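Local coordinates for high potential iron-sulfur protein (Rhodothermus marinus, PDB 3H31) that carries a [4Fe-4S] cluster in its soluble part and probably passes electrons along the aerobic respiratory chain, at residues 3-11 and 50-61. Residues are numbered along the deposited sequence; the frame is centred on the assembly and turned at random. Where two conformers were deposited one is given.
Sequences LTCTDVSGL and CGGCQLIKGPIH. With SF4 (iron/sulfur cluster), chain B.
C5 and P59 bring the two backbones together, their CA atoms 5.1 Å apart, where the irregular 3-11 runs beside the end of 50-61. The latter doubles back on itself, I60 N bonding to G51 O, with a weak return bond from G51 N to I60 O, while 3-11 finishes in a type I turn from V8 to L11. A disulfide joins C5 SG to C50 SG at 2.0 Å, with chi3 at -98°. Over this bridge lies L3: its CG stands anti to the backbone N (chi1 180°), which sends CD1 to 3.8 Å from C50 SG while CD2 lies beside the H61 ring. The same ring presents its edge to the L3 carbonyl, and NE2 gives L3 O a weak, bent bond of 3.1 Å; ND1 has its partner in the backbone N of N63. C5 SG approaches the ring obliquely, 4.6 Å from its centroid. With an alanine at L3, the disulfide and the imidazole would probably lose their shared apolar cover. Further along, the P59 ring packs its CG against D7 O at 3.4 Å. The carbonyl oxygens C5 O and P59 O, two acceptors, face each other 3.2 Å apart, and the guanidinium of R19, from helix 13-21, bonds to both and to K57 O as well. L11 lays CD2 against K57 CB. Between these contacts, 50-61 bends round the cluster: C53 SG binds FE1 at 2.3 Å and accepts hydrogen bonds from the backbone N-H groups of L55 and I56, the N-H...S bonding familiar from iron-sulfur proteins. The arrangement is thus a disulfide-tied N-terminal arm packed on a cysteine-bearing cluster loop of the small, largely irregular HiPIP fold.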
ATOM      1  N   LEU A   3       2.951   7.073 -11.176  1.00 10.25           N
ATOM      2  CA  LEU A   3       1.896   6.444 -10.412  1.00  7.69           C
ATOM      3  C   LEU A   3       1.956   6.881  -8.961  1.00  6.88           C
ATOM      4  O   LEU A   3       3.002   6.707  -8.294  1.00  7.21           O
ATOM      5  CB  LEU A   3       2.008   4.932 -10.509  1.00  8.34           C
ATOM      6  CG  LEU A   3       0.942   4.156  -9.731  1.00  9.75           C
ATOM      7  CD1 LEU A   3      -0.412   4.473 -10.345  1.00 11.16           C
ATOM      8  CD2 LEU A   3       1.205   2.680  -9.720  1.00 13.42           C
ATOM      9  N   THR A   4       0.868   7.386  -8.444  1.00  6.51           N
ATOM     10  CA  THR A   4       0.688   7.733  -7.042  1.00  7.12           C
ATOM     11  C   THR A   4      -0.581   7.027  -6.549  1.00  5.87           C
ATOM     12  O   THR A   4      -1.532   6.853  -7.280  1.00  7.34           O
ATOM     13  CB  THR A   4       0.618   9.236  -6.730  1.00  8.69           C
ATOM     14  OG1 THR A   4      -0.467   9.774  -7.447  1.00 12.17           O
ATOM     15  CG2 THR A   4       1.902   9.989  -7.139  1.00 10.61           C
ATOM     16  N   CYS A   5      -0.555   6.678  -5.261  1.00  5.54           N
ATOM     17  CA  CYS A   5      -1.595   5.865  -4.636  1.00  5.13           C
ATOM     18  C   CYS A   5      -2.026   6.417  -3.294  1.00  5.97           C
ATOM     19  O   CYS A   5      -2.328   5.702  -2.359  1.00  7.49           O
ATOM     20  CB  CYS A   5      -1.163   4.391  -4.489  1.00  5.88           C
ATOM     21  SG  CYS A   5      -0.665   3.687  -6.101  1.00  6.44           S
ATOM     22  N   THR A   6      -2.135   7.747  -3.263  1.00  5.73           N
ATOM     23  CA  THR A   6      -2.468   8.462  -2.034  1.00  6.55           C
ATOM     24  C   THR A   6      -3.860   9.062  -2.063  1.00  6.77           C
ATOM     25  O   THR A   6      -4.230   9.775  -1.120  1.00  8.10           O
ATOM     26  CB  THR A   6      -1.398   9.559  -1.796  1.00  7.32           C
ATOM     27  OG1 THR A   6      -1.262  10.271  -3.002  1.00  8.12           O
ATOM     28  CG2 THR A   6      -0.065   8.972  -1.352  1.00  9.27           C
ATOM     29  N   ASP A   7      -4.679   8.794  -3.096  1.00  6.83           N
ATOM     30  CA  ASP A   7      -6.059   9.297  -3.143  1.00  6.82           C
ATOM     31  C   ASP A   7      -6.977   8.429  -2.298  1.00  7.40           C
ATOM     32  O   ASP A   7      -7.419   7.363  -2.702  1.00  8.44           O
ATOM     33  CB  ASP A   7      -6.559   9.377  -4.564  1.00  7.12           C
ATOM     34  CG  ASP A   7      -7.907   9.997  -4.683  1.00  7.68           C
ATOM     35  OD1 ASP A   7      -8.526  10.355  -3.642  1.00  7.72           O
ATOM     36  OD2 ASP A   7      -8.388  10.189  -5.826  1.00 10.71           O
ATOM     37  N   VAL A   8      -7.278   8.935  -1.095  1.00  6.78           N
ATOM     38  CA  VAL A   8      -8.062   8.230  -0.113  1.00  6.89           C
ATOM     39  C   VAL A   8      -9.518   8.751  -0.090  1.00  6.76           C
ATOM     40  O   VAL A   8     -10.274   8.423   0.827  1.00  7.52           O
ATOM     41  CB  VAL A   8      -7.451   8.306   1.296  1.00  7.47           C
ATOM     42  CG1 VAL A   8      -6.163   7.521   1.334  1.00  9.28           C
ATOM     43  CG2 VAL A   8      -7.220   9.742   1.742  1.00  8.60           C
ATOM     44  N   SER A   9      -9.930   9.489  -1.100  1.00  7.08           N
ATOM     45  CA  SER A   9     -11.255  10.090  -1.093  1.00  7.45           C
ATOM     46  C   SER A   9     -12.461   9.120  -1.128  1.00  7.22           C
ATOM     47  O   SER A   9     -13.547   9.570  -0.785  1.00  8.61           O
ATOM     48  CB  SER A   9     -11.314  11.161  -2.228  1.00  8.79           C
ATOM     49  OG  SER A   9     -11.180  10.555  -3.488  1.00  8.46           O
ATOM     50  N   GLY A  10     -12.239   7.883  -1.485  1.00  8.17           N
ATOM     51  CA  GLY A  10     -13.350   6.949  -1.438  1.00  7.56           C
ATOM     52  C   GLY A  10     -13.494   6.202  -0.140  1.00  7.25           C
ATOM     53  O   GLY A  10     -14.332   5.306  -0.003  1.00  8.08           O
ATOM     54  N   LEU A  11     -12.612   6.530   0.823  1.00  6.02           N
ATOM     55  CA  LEU A  11     -12.575   5.802   2.083  1.00  6.01           C
ATOM     56  C   LEU A  11     -13.306   6.599   3.170  1.00  5.85           C
ATOM     57  O   LEU A  11     -13.346   7.807   3.159  1.00  6.49           O
ATOM     58  CB  LEU A  11     -11.113   5.623   2.534  1.00  6.69           C
ATOM     59  CG  LEU A  11     -10.257   4.808   1.547  1.00  8.28           C
ATOM     60  CD1 LEU A  11      -8.902   4.588   2.182  1.00  9.17           C
ATOM     61  CD2 LEU A  11     -10.879   3.518   1.068  1.00  9.21           C
ATOM     62  N   CYS A  50      -2.718   1.541  -9.355  1.00  6.55           N
ATOM     63  CA  CYS A  50      -2.403   1.118  -7.993  1.00  5.62           C
ATOM     64  C   CYS A  50      -2.949  -0.301  -7.758  1.00  5.96           C
ATOM     65  O   CYS A  50      -3.980  -0.710  -8.284  1.00  6.78           O
ATOM     66  CB  CYS A  50      -3.029   2.070  -6.982  1.00  5.95           C
ATOM     67  SG  CYS A  50      -2.400   3.764  -7.156  1.00  6.31           S
ATOM     68  N   GLY A  51      -2.211  -1.011  -6.894  1.00  6.31           N
ATOM     69  CA  GLY A  51      -2.645  -2.262  -6.367  1.00  6.45           C
ATOM     70  C   GLY A  51      -3.540  -2.052  -5.148  1.00  5.87           C
ATOM     71  O   GLY A  51      -4.111  -0.971  -4.918  1.00  5.81           O
ATOM     72  N   GLY A  52      -3.679  -3.101  -4.347  1.00  6.32           N
ATOM     73  CA  GLY A  52      -4.486  -3.096  -3.128  1.00  6.49           C
ATOM     74  C   GLY A  52      -3.824  -3.927  -2.090  1.00  5.62           C
ATOM     75  O   GLY A  52      -2.759  -4.527  -2.287  1.00  6.28           O
ATOM     76  N   CYS A  53      -4.475  -3.992  -0.935  1.00  5.69           N
ATOM     77  CA  CYS A  53      -3.955  -4.654   0.242  1.00  5.55           C
ATOM     78  C   CYS A  53      -5.099  -5.335   0.969  1.00  6.07           C
ATOM     79  O   CYS A  53      -6.221  -4.811   1.022  1.00  7.08           O
ATOM     80  CB  CYS A  53      -3.277  -3.617   1.153  1.00  5.64           C
ATOM     81  SG  CYS A  53      -2.700  -4.269   2.735  1.00  5.85           S
ATOM     82  N   GLN A  54      -4.820  -6.505   1.522  1.00  6.20           N
ATOM     83  CA  GLN A  54      -5.800  -7.257   2.285  0.53  6.54           C
ATOM     84  C   GLN A  54      -6.071  -6.620   3.643  1.00  7.10           C
ATOM     85  O   GLN A  54      -7.083  -6.944   4.282  1.00  9.70           O
ATOM     86  CB  GLN A  54      -5.297  -8.645   2.625  0.53 10.15           C
ATOM     87  CG  GLN A  54      -5.329  -9.656   1.529  0.53 12.14           C
ATOM     88  CD  GLN A  54      -5.204 -11.022   2.179  0.53 15.25           C
ATOM     89  OE1 GLN A  54      -5.663 -11.474   3.268  0.53 19.14           O
ATOM     90  NE2 GLN A  54      -4.552 -11.986   1.570  0.53 25.17           N
ATOM     91  N   LEU A  55      -5.175  -5.779   4.121  1.00  6.52           N
ATOM     92  CA  LEU A  55      -5.217  -5.183   5.447  1.00  7.16           C
ATOM     93  C   LEU A  55      -5.736  -3.756   5.436  1.00  6.99           C
ATOM     94  O   LEU A  55      -6.627  -3.396   6.197  1.00 12.39           O
ATOM     95  CB  LEU A  55      -3.819  -5.242   6.076  1.00  7.56           C
ATOM     96  CG  LEU A  55      -3.799  -5.137   7.590  1.00  7.27           C
ATOM     97  CD1 LEU A  55      -4.331  -6.422   8.240  1.00  9.36           C
ATOM     98  CD2 LEU A  55      -2.386  -4.878   8.067  1.00  9.77           C
ATOM     99  N   ILE A  56      -5.188  -2.907   4.605  1.00  6.77           N
ATOM    100  CA  ILE A  56      -5.750  -1.555   4.605  0.56  6.55           C
ATOM    101  C   ILE A  56      -6.323  -1.267   3.231  1.00  6.41           C
ATOM    102  O   ILE A  56      -6.007  -1.854   2.194  1.00  7.32           O
ATOM    103  CB  ILE A  56      -4.668  -0.538   4.957  0.56  6.68           C
ATOM    104  CG1 ILE A  56      -3.565  -0.538   3.927  0.56  5.64           C
ATOM    105  CG2 ILE A  56      -4.120  -0.831   6.332  0.56  9.91           C
ATOM    106  CD1 ILE A  56      -2.484   0.511   4.167  0.56  5.99           C
ATOM    107  N   LYS A  57      -7.339  -0.426   3.287  1.00  6.35           N
ATOM    108  CA  LYS A  57      -8.201  -0.143   2.174  1.00  7.03           C
ATOM    109  C   LYS A  57      -7.586   0.974   1.339  1.00  6.26           C
ATOM    110  O   LYS A  57      -6.700   1.691   1.748  1.00  7.18           O
ATOM    111  CB  LYS A  57      -9.576   0.293   2.672  1.00  8.52           C
ATOM    112  CG  LYS A  57     -10.305  -0.794   3.391  1.00  9.75           C
ATOM    113  CD  LYS A  57     -10.881  -1.739   2.409  1.00 13.57           C
ATOM    114  CE  LYS A  57     -11.610  -2.918   3.051  1.00 15.48           C
ATOM    115  NZ  LYS A  57     -12.422  -3.625   2.004  1.00 31.10           N
ATOM    116  N   GLY A  58      -8.124   1.074   0.106  1.00  7.13           N
ATOM    117  CA  GLY A  58      -7.736   2.138  -0.821  1.00  7.00           C
ATOM    118  C   GLY A  58      -6.607   1.707  -1.735  1.00  6.03           C
ATOM    119  O   GLY A  58      -6.162   0.537  -1.762  1.00  6.55           O
ATOM    120  N   PRO A  59      -6.115   2.619  -2.550  1.00  5.93           N
ATOM    121  CA  PRO A  59      -5.041   2.335  -3.499  1.00  5.58           C
ATOM    122  C   PRO A  59      -3.742   2.125  -2.772  1.00  5.05           C
ATOM    123  O   PRO A  59      -3.446   2.805  -1.768  1.00  5.54           O
ATOM    124  CB  PRO A  59      -5.020   3.586  -4.387  1.00  6.40           C
ATOM    125  CG  PRO A  59      -5.510   4.667  -3.505  1.00  7.65           C
ATOM    126  CD  PRO A  59      -6.545   4.058  -2.659  1.00  7.00           C
ATOM    127  N   ILE A  60      -2.921   1.243  -3.280  1.00  5.12           N
ATOM    128  CA  ILE A  60      -1.681   0.839  -2.650  1.00  5.13           C
ATOM    129  C   ILE A  60      -0.606   0.733  -3.701  1.00  5.12           C
ATOM    130  O   ILE A  60      -0.773   0.069  -4.747  1.00  5.58           O
ATOM    131  CB  ILE A  60      -1.794  -0.511  -1.922  1.00  5.16           C
ATOM    132  CG1 ILE A  60      -2.943  -0.510  -0.888  1.00  5.76           C
ATOM    133  CG2 ILE A  60      -0.478  -0.960  -1.294  1.00  5.88           C
ATOM    134  CD1 ILE A  60      -2.647   0.279   0.373  1.00  6.45           C
ATOM    135  N   HIS A  61       0.555   1.425  -3.511  1.00  5.31           N
ATOM    136  CA  HIS A  61       1.633   1.419  -4.484  1.00  5.32           C
ATOM    137  C   HIS A  61       2.546   0.232  -4.260  1.00  5.62           C
ATOM    138  O   HIS A  61       2.926  -0.042  -3.098  1.00  5.23           O
ATOM    139  CB  HIS A  61       2.419   2.706  -4.304  1.00  6.06           C
ATOM    140  CG  HIS A  61       3.280   3.051  -5.476  1.00  6.56           C
ATOM    141  ND1 HIS A  61       4.408   2.319  -5.841  1.00  7.38           N
ATOM    142  CD2 HIS A  61       3.084   4.061  -6.383  1.00  9.40           C
ATOM    143  CE1 HIS A  61       4.864   2.875  -6.938  1.00  8.53           C
ATOM    144  NE2 HIS A  61       4.097   3.936  -7.281  1.00  9.68           N
TER
HETATM  145 FE1  SF4 B  75      -0.501  -3.761   2.805  1.00  5.25          FE
HETATM  146 FE2  SF4 B  75       1.812  -2.673   1.851  1.00  4.99          FE
HETATM  147 FE3  SF4 B  75       1.312  -2.759   4.520  1.00  5.11          FE
HETATM  148 FE4  SF4 B  75       1.800  -5.083   3.212  1.00  5.29          FE
HETATM  149  S1  SF4 B  75       3.280  -3.322   3.526  1.00  5.28           S
HETATM  150  S2  SF4 B  75       0.231  -4.768   4.758  1.00  5.64           S
HETATM  151  S3  SF4 B  75       0.783  -4.625   1.175  1.00  5.41           S
HETATM  152  S4  SF4 B  75       0.179  -1.558   2.893  1.00  5.34           S